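PDB 5JBD: inactive glucansucrase from Lactobacillus reuteri, which is of unknown function but is an inactive glucansucrase of glycoside hydrolase family 70, built round a TIM-type barrel. Local coordinates for residues F496-Q501 with Y516-V521. Numbering follows the deposited sequence.
Sequences FVSGGQ and YGKGVV
Ser498, Gly499 and Gly500 lie along the type II beta turn that runs from Gly517 to Val520. The contact sits at the open end of the beta hairpin formed by strands 501-505 and 510-515, where the chain enters the first strand from helix 483-496 and leaves the second. Three backbone hydrogen bonds join the segments. Gly500 takes part in two of them: its N gives a nearly straight bond (170°) to Val520 O, 3.0 Å away and in the carbonyl plane, and its O accepts from Tyr516 N at 3.1 Å. The third runs from Gly517 N to Ser498 O at 2.8 Å. It is more bent, and the donor stands above the carbonyl plane.

The Tyr516 ring lies alongside Gly500. Its CG sits anti to the carbonyl carbon (chi1 -64°), which brings the CD2 corner 3.4 Å from Gly500 O. Gly500 CA is at the ring edge, in plane. Tyr516 OH and Thr502 OG1 share a hydrogen bond, which holds the far end of the ring to the strand that follows Gly500.

Gly499 faces the turn and Gly500 its exit. Gly499 CA comes within 3.0 Å of Gly517 O as a CA-H...O contact, and Gly500 CA makes another with Val521 O.

Ser498 points its side chain at Lys518. With OG anti to the backbone N (chi1 -171°), the hydroxyl lies against the root of the lysine, 3.4 Å from OG to Lys518 CA, with CB and CG a little further out. The extended lysine chain carries NZ away to a long, weak ion pair with Asp529. One water bridges the segments: it lies 3.1 Å from Ser498 OG and accepts from Gly519 N at 2.9 Å.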
loop_
_atom_site.group_PDB
_atom_site.type_symbol
_atom_site.label_atom_id
_atom_site.label_comp_id
_atom_site.label_asym_id
_atom_site.label_seq_id
_atom_site.Cartn_x
_atom_site.Cartn_y
_atom_site.Cartn_z
ATOM N N PHE A 496 23.728 7.318 23.999
ATOM C CA PHE A 496 25.120 7.279 23.565
ATOM C C PHE A 496 25.438 7.689 22.129
ATOM O O PHE A 496 26.546 8.154 21.881
ATOM C CB PHE A 496 25.692 5.870 23.815
ATOM C CG PHE A 496 25.716 5.464 25.267
ATOM C CD1 PHE A 496 26.550 6.121 26.175
ATOM C CD2 PHE A 496 24.948 4.398 25.716
ATOM C CE1 PHE A 496 26.583 5.738 27.501
ATOM C CE2 PHE A 496 24.975 4.018 27.055
ATOM C CZ PHE A 496 25.793 4.682 27.946
ATOM N N VAL A 497 24.493 7.532 21.207
ATOM C CA VAL A 497 24.798 7.632 19.779
ATOM C C VAL A 497 24.774 9.091 19.295
ATOM O O VAL A 497 23.713 9.712 19.202
ATOM C CB VAL A 497 23.863 6.722 18.970
ATOM C CG1 VAL A 497 23.972 6.979 17.480
ATOM C CG2 VAL A 497 24.169 5.272 19.289
ATOM N N SER A 498 25.969 9.625 19.027
ATOM C CA SER A 498 26.150 10.974 18.489
ATOM C C SER A 498 27.596 11.115 18.009
ATOM O O SER A 498 28.416 10.248 18.293
ATOM C CB SER A 498 25.817 12.048 19.534
ATOM O OG SER A 498 25.796 13.356 18.979
ATOM N N GLY A 499 27.879 12.187 17.269
ATOM C CA GLY A 499 29.229 12.478 16.775
ATOM C C GLY A 499 29.539 11.853 15.438
ATOM O O GLY A 499 28.660 11.267 14.796
ATOM N N GLY A 500 30.801 12.003 15.015
ATOM C CA GLY A 500 31.292 11.418 13.780
ATOM C C GLY A 500 31.190 9.909 13.776
ATOM O O GLY A 500 31.014 9.283 14.817
ATOM N N GLN A 501 31.258 9.328 12.582
ATOM C CA GLN A 501 31.207 7.883 12.423
ATOM C C GLN A 501 32.343 7.419 11.531
ATOM O O GLN A 501 32.603 8.024 10.484
ATOM C CB GLN A 501 29.891 7.429 11.781
ATOM C CG GLN A 501 29.793 5.911 11.613
ATOM C CD GLN A 501 28.436 5.455 11.118
ATOM O OE1 GLN A 501 27.636 6.264 10.659
ATOM N NE2 GLN A 501 28.164 4.159 11.218
ATOM N N TYR A 516 31.767 8.700 17.726
ATOM C CA TYR A 516 32.762 9.335 18.612
ATOM C C TYR A 516 32.161 10.087 19.797
ATOM O O TYR A 516 32.889 10.399 20.738
ATOM C CB TYR A 516 33.710 10.252 17.813
ATOM C CG TYR A 516 34.535 9.482 16.814
ATOM C CD1 TYR A 516 35.533 8.606 17.243
ATOM C CD2 TYR A 516 34.316 9.601 15.454
ATOM C CE1 TYR A 516 36.274 7.849 16.344
ATOM C CE2 TYR A 516 35.082 8.876 14.538
ATOM C CZ TYR A 516 36.055 7.999 14.994
ATOM O OH TYR A 516 36.815 7.267 14.105
ATOM N N GLY A 517 30.852 10.359 19.766
ATOM C CA GLY A 517 30.160 11.002 20.891
ATOM C C GLY A 517 29.678 12.409 20.570
ATOM O O GLY A 517 30.123 13.036 19.596
ATOM N N LYS A 518 28.767 12.909 21.398
ATOM C CA LYS A 518 28.183 14.232 21.182
ATOM C C LYS A 518 29.280 15.298 21.242
ATOM O O LYS A 518 30.073 15.324 22.177
ATOM C CB LYS A 518 27.088 14.537 22.207
ATOM C CG LYS A 518 26.273 15.760 21.817
ATOM C CD LYS A 518 25.244 16.143 22.852
ATOM C CE LYS A 518 24.554 17.434 22.426
ATOM N NZ LYS A 518 23.663 17.906 23.505
ATOM N N GLY A 519 29.333 16.153 20.220
ATOM C CA GLY A 519 30.382 17.176 20.119
ATOM C C GLY A 519 31.783 16.652 19.798
ATOM O O GLY A 519 32.754 17.365 20.002
ATOM N N VAL A 520 31.882 15.415 19.294
ATOM C CA VAL A 520 33.171 14.816 18.905
ATOM C C VAL A 520 33.083 14.554 17.419
ATOM O O VAL A 520 32.470 13.582 16.981
ATOM C CB VAL A 520 33.473 13.513 19.677
ATOM C CG1 VAL A 520 34.927 13.124 19.488
ATOM C CG2 VAL A 520 33.173 13.701 21.161
ATOM N N VAL A 521 33.711 15.438 16.652
ATOM C CA VAL A 521 33.586 15.443 15.197
ATOM C C VAL A 521 34.243 14.231 14.532
ATOM O O VAL A 521 33.679 13.660 13.599
ATOM C CB VAL A 521 34.144 16.770 14.618
ATOM C CG1 VAL A 521 34.377 16.677 13.118
ATOM C CG2 VAL A 521 33.181 17.910 14.946
HETATM O O HOH W 1 27.426 15.868 18.110
#